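Local coordinates for peroxisomal fatty acid beta-oxidation multifunctional protein MFP2 (Arabidopsis thaliana, PDB 2WTB) that carries out successive steps of peroxisomal fatty acid beta-oxidation, hydrating long-chain enoyl-CoA and oxidising 3-hydroxyacyl-CoA with NAD during seed germination, at residues K528-P532 with M662-R668; A651-D655 with G669-F673. One frame throughout, in Å; residues are numbered along the deposited sequence.

Contact 1. Residues K528-P532 with M662-R668; sequences KFGMP and MGFPPYR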
loop_
_atom_site.group_PDB
_atom_site.type_symbol
_atom_site.label_atom_id
_atom_site.label_comp_id
_atom_site.label_asym_id
_atom_site.label_seq_id
_atom_site.Cartn_x
_atom_site.Cartn_y
_atom_site.Cartn_z
ATOM N N LYS A 528 18.669 -5.002 5.634
ATOM C CA LYS A 528 18.567 -4.050 6.731
ATOM C C LYS A 528 18.234 -2.677 6.176
ATOM O O LYS A 528 17.636 -1.846 6.857
ATOM C CB LYS A 528 19.875 -4.000 7.525
ATOM C CG LYS A 528 19.833 -3.079 8.735
ATOM C CD LYS A 528 21.032 -3.300 9.644
ATOM C CE LYS A 528 22.338 -3.032 8.915
ATOM N NZ LYS A 528 23.519 -3.261 9.793
ATOM N N PHE A 529 18.627 -2.447 4.927
ATOM C CA PHE A 529 18.333 -1.193 4.244
ATOM C C PHE A 529 16.831 -0.942 4.186
ATOM O O PHE A 529 16.387 0.203 4.171
ATOM C CB PHE A 529 18.922 -1.205 2.831
ATOM C CG PHE A 529 18.520 -0.026 1.994
ATOM C CD1 PHE A 529 18.887 1.259 2.357
ATOM C CD2 PHE A 529 17.783 -0.202 0.833
ATOM C CE1 PHE A 529 18.520 2.346 1.582
ATOM C CE2 PHE A 529 17.415 0.879 0.053
ATOM C CZ PHE A 529 17.782 2.154 0.429
ATOM N N GLY A 530 16.054 -2.019 4.163
ATOM C CA GLY A 530 14.608 -1.909 4.120
ATOM C C GLY A 530 13.955 -2.976 3.262
ATOM O O GLY A 530 12.768 -3.263 3.411
ATOM N N MET A 531 14.733 -3.559 2.356
ATOM C CA MET A 531 14.253 -4.655 1.526
ATOM C C MET A 531 13.853 -5.831 2.405
ATOM O O MET A 531 14.426 -6.034 3.476
ATOM C CB MET A 531 15.332 -5.088 0.532
ATOM C CG MET A 531 15.629 -4.060 -0.545
ATOM S SD MET A 531 14.304 -3.966 -1.759
ATOM C CE MET A 531 14.671 -2.410 -2.558
ATOM N N PRO A 532 12.860 -6.610 1.958
ATOM C CA PRO A 532 12.392 -7.776 2.713
ATOM C C PRO A 532 13.344 -8.950 2.533
ATOM O O PRO A 532 13.164 -10.001 3.147
ATOM C CB PRO A 532 11.042 -8.103 2.056
ATOM C CG PRO A 532 10.732 -6.938 1.143
ATOM C CD PRO A 532 12.057 -6.385 0.748
ATOM N N MET A 662 8.777 -4.702 -5.644
ATOM C CA MET A 662 10.062 -5.201 -5.168
ATOM C C MET A 662 10.324 -4.833 -3.710
ATOM O O MET A 662 11.473 -4.765 -3.274
ATOM C CB MET A 662 11.194 -4.690 -6.060
ATOM C CG MET A 662 11.214 -5.314 -7.445
ATOM S SD MET A 662 11.818 -7.013 -7.427
ATOM C CE MET A 662 11.742 -7.415 -9.171
ATOM N N GLY A 663 9.249 -4.589 -2.967
ATOM C CA GLY A 663 9.335 -4.330 -1.541
ATOM C C GLY A 663 10.321 -3.252 -1.129
ATOM O O GLY A 663 10.907 -3.326 -0.049
ATOM N N PHE A 664 10.512 -2.250 -1.982
ATOM C CA PHE A 664 11.374 -1.126 -1.638
ATOM C C PHE A 664 10.778 -0.368 -0.454
ATOM O O PHE A 664 9.572 -0.126 -0.414
ATOM C CB PHE A 664 11.555 -0.194 -2.835
ATOM C CG PHE A 664 12.567 0.892 -2.612
ATOM C CD1 PHE A 664 13.887 0.718 -3.000
ATOM C CD2 PHE A 664 12.202 2.085 -2.014
ATOM C CE1 PHE A 664 14.823 1.712 -2.794
ATOM C CE2 PHE A 664 13.134 3.085 -1.804
ATOM C CZ PHE A 664 14.447 2.897 -2.195
ATOM N N PRO A 665 11.629 0.004 0.515
ATOM C CA PRO A 665 11.241 0.644 1.780
ATOM C C PRO A 665 10.306 1.834 1.588
ATOM O O PRO A 665 10.728 2.860 1.056
ATOM C CB PRO A 665 12.576 1.131 2.347
ATOM C CG PRO A 665 13.584 0.217 1.768
ATOM C CD PRO A 665 13.090 -0.150 0.401
ATOM N N PRO A 666 9.047 1.700 2.031
ATOM C CA PRO A 666 8.037 2.757 1.909
ATOM C C PRO A 666 8.478 4.052 2.586
ATOM O O PRO A 666 8.264 5.132 2.038
ATOM C CB PRO A 666 6.827 2.169 2.643
ATOM C CG PRO A 666 7.025 0.695 2.584
ATOM C CD PRO A 666 8.505 0.487 2.665
ATOM N N TYR A 667 9.088 3.938 3.761
ATOM C CA TYR A 667 9.537 5.108 4.510
ATOM C C TYR A 667 10.644 5.874 3.787
ATOM O O TYR A 667 11.011 6.976 4.192
ATOM C CB TYR A 667 9.989 4.712 5.921
ATOM C CG TYR A 667 10.792 3.434 5.971
ATOM C CD1 TYR A 667 10.175 2.214 6.211
ATOM C CD2 TYR A 667 12.167 3.444 5.773
ATOM C CE1 TYR A 667 10.903 1.040 6.254
ATOM C CE2 TYR A 667 12.904 2.277 5.814
ATOM C CZ TYR A 667 12.268 1.077 6.054
ATOM O OH TYR A 667 12.997 -0.087 6.096
ATOM N N ARG A 668 11.171 5.289 2.716
ATOM C CA ARG A 668 12.159 5.976 1.891
ATOM C C ARG A 668 11.518 6.599 0.652
ATOM O O ARG A 668 12.212 7.118 -0.222
ATOM C CB ARG A 668 13.299 5.034 1.501
ATOM C CG ARG A 668 14.034 4.446 2.696
ATOM C CD ARG A 668 15.399 3.910 2.308
ATOM N NE ARG A 668 15.927 2.993 3.312
ATOM C CZ ARG A 668 16.538 3.378 4.428
ATOM N NH1 ARG A 668 16.695 4.667 4.691
ATOM N NH2 ARG A 668 16.990 2.473 5.284
#
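G530 and P665 face each other with their CA atoms 4.8 Å apart, where the chain turns out of helix 519-529, in the 3-hydroxyacyl-CoA dehydrogenase C-terminal family region, and passes the loop joining helices 651-662 and 671-678. The approach depends on glycine: G530 has positive phi, and a beta-carbon on it would collide with both P665 CG and Y667 OH. One residue earlier, the carbonyl at the end of the helix is gripped side-on by R668. The arginine reaches in with its chain extended from CG to NE and gives two hydrogen bonds to F529 O, from NH2 at 2.6 Å and from NE at 3.0 Å. The oxygen lies in the guanidinium plane, and the positive charge there probably suits the partial negative charge of a helix C-terminus. The same arginine also lies over the ring of F529. Ring and guanidinium planes are only 6° apart, with NE 3.2 Å above the F529 ring and displaced toward its rim. With F529 CG anti to the backbone N (chi1 173°), the ring lies beneath the arginine and turns its CE2 edge to F664, an offset edge-to-face pair with centroids 5.9 Å apart. M531 bends at chi2 and sets its methyl CE 3.3 Å from F664 CD1, while P532 CD comes to 3.4 Å from G663 O. Helix 624-644 adds I628 and F632 against F529, W674 of helix 671-678 meets the same ring edge-to-face, Y505 of helix 498-514 backs M531, and helix 281-294 lies against P666 and Y667.

Contact 2. Residues A651-D655 with G669-F673; sequences AADLD and GGIMF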
loop_
_atom_site.group_PDB
_atom_site.type_symbol
_atom_site.label_atom_id
_atom_site.label_comp_id
_atom_site.label_asym_id
_atom_site.label_seq_id
_atom_site.Cartn_x
_atom_site.Cartn_y
_atom_site.Cartn_z
ATOM N N ALA A 651 7.153 10.247 -12.124
ATOM C CA ALA A 651 8.105 9.681 -11.176
ATOM C C ALA A 651 7.402 8.922 -10.052
ATOM O O ALA A 651 7.820 7.826 -9.677
ATOM C CB ALA A 651 8.995 10.776 -10.603
ATOM N N ALA A 652 6.328 9.505 -9.525
ATOM C CA ALA A 652 5.616 8.920 -8.393
ATOM C C ALA A 652 5.079 7.524 -8.700
ATOM O O ALA A 652 4.830 6.736 -7.787
ATOM C CB ALA A 652 4.492 9.836 -7.939
ATOM N N ASP A 653 4.897 7.222 -9.982
ATOM C CA ASP A 653 4.466 5.887 -10.386
ATOM C C ASP A 653 5.605 4.879 -10.235
ATOM O O ASP A 653 5.391 3.745 -9.804
ATOM C CB ASP A 653 3.940 5.888 -11.820
ATOM C CG ASP A 653 2.517 6.423 -11.925
ATOM O OD1 ASP A 653 1.838 6.546 -10.882
ATOM O OD2 ASP A 653 2.076 6.715 -13.058
ATOM N N LEU A 654 6.815 5.301 -10.589
ATOM C CA LEU A 654 7.996 4.466 -10.417
ATOM C C LEU A 654 8.217 4.128 -8.942
ATOM O O LEU A 654 8.619 3.014 -8.603
ATOM C CB LEU A 654 9.230 5.159 -10.991
ATOM C CG LEU A 654 9.277 5.289 -12.514
ATOM C CD1 LEU A 654 10.635 5.810 -12.954
ATOM C CD2 LEU A 654 8.973 3.953 -13.172
ATOM N N ASP A 655 7.946 5.096 -8.070
ATOM C CA ASP A 655 8.066 4.893 -6.630
ATOM C C ASP A 655 7.172 3.751 -6.164
ATOM O O ASP A 655 7.655 2.767 -5.600
ATOM C CB ASP A 655 7.722 6.178 -5.873
ATOM C CG ASP A 655 8.752 7.272 -6.082
ATOM O OD1 ASP A 655 9.929 6.939 -6.332
ATOM O OD2 ASP A 655 8.390 8.465 -5.991
ATOM N N GLY A 669 10.190 6.534 0.585
ATOM C CA GLY A 669 9.431 7.226 -0.445
ATOM C C GLY A 669 9.315 6.519 -1.784
ATOM O O GLY A 669 8.324 6.687 -2.495
ATOM N N GLY A 670 10.326 5.731 -2.133
ATOM C CA GLY A 670 10.357 5.060 -3.418
ATOM C C GLY A 670 11.683 5.288 -4.113
ATOM O O GLY A 670 12.427 6.195 -3.749
ATOM N N ILE A 671 11.978 4.474 -5.120
ATOM C CA ILE A 671 13.276 4.513 -5.784
ATOM C C ILE A 671 13.635 5.917 -6.280
ATOM O O ILE A 671 14.796 6.318 -6.234
ATOM C CB ILE A 671 13.342 3.510 -6.957
ATOM C CG1 ILE A 671 14.660 2.733 -6.937
ATOM C CG2 ILE A 671 13.147 4.220 -8.286
ATOM C CD1 ILE A 671 15.846 3.533 -7.405
ATOM N N MET A 672 12.637 6.667 -6.741
ATOM C CA MET A 672 12.883 8.005 -7.273
ATOM C C MET A 672 12.871 9.060 -6.172
ATOM O O MET A 672 13.731 9.939 -6.140
ATOM C CB MET A 672 11.868 8.357 -8.364
ATOM C CG MET A 672 11.965 7.489 -9.609
ATOM S SD MET A 672 13.441 7.804 -10.600
ATOM C CE MET A 672 13.107 9.465 -11.181
ATOM N N PHE A 673 11.897 8.971 -5.273
ATOM C CA PHE A 673 11.838 9.875 -4.127
ATOM C C PHE A 673 13.118 9.775 -3.300
ATOM O O PHE A 673 13.603 10.771 -2.762
ATOM C CB PHE A 673 10.621 9.559 -3.256
ATOM C CG PHE A 673 10.476 10.461 -2.063
ATOM C CD1 PHE A 673 9.631 11.556 -2.104
ATOM C CD2 PHE A 673 11.182 10.211 -0.895
ATOM C CE1 PHE A 673 9.492 12.386 -1.005
ATOM C CE2 PHE A 673 11.048 11.040 0.205
ATOM C CZ PHE A 673 10.202 12.126 0.151
#
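D655 on helix 651-662 and G670, at the N-cap position of helix 671-678, bring their CA atoms to 3.9 Å in a buried contact between two consecutive helices joined by a short loop, where a side chain of the first accepts N-H groups at the start of the second. Helix starts commonly use a side chain at the N-cap for this; here that residue is glycine, and the acceptor comes from the preceding helix. D655 OD1 takes two backbone hydrogen bonds, from M672 N at 2.8 Å and from F673 N at 3.0 Å. The second is the straighter, with an N-H...O angle of 159°, and reaches OD1 on the syn side, 28° out of the carboxylate plane. With CG anti to its own carbonyl carbon (chi1 -69°), the aspartate swings its carboxylate toward the first turn, where the positive end of the helix would probably favour the ionised form. An alanine here is likely to leave the N-H groups of M672 and F673 without their shared acceptor and the helix start less firmly fixed to its neighbour. The glycine is equally telling, since a beta-carbon on G670 would run into D655 CB and, at these backbone angles, would press on G669 O as well. Beside the polar pair, M672 folds back through chi2 and chi3 across L654 and A651. Across the apolar flank, L654 CB lies 3.8 Å from M672 CG.

Overall arrangement
The two contacts interlock along the chain: helix 651-662 supplies the first segment of contact 2 and runs into the second segment of contact 1, and R668 is followed directly by G669. Their centres lie about 12 Å apart, and they touch. F664 CE2 packs 3.5 Å from G670 C, and R668 O sits 3.3 Å from F673 CD2. A short loop is therefore fixed on two fronts, at its arginine to the end of helix 519-529 and, just beyond its glycines, by the first turn of helix 671-678 to D655 of the helix before it. Helices 281-294, 498-514 and 624-644 border both contacts. Neither lies near the predicted active-site residues E119 and E139; both are packing, one of a helix end on a loop, the other of two successive helices.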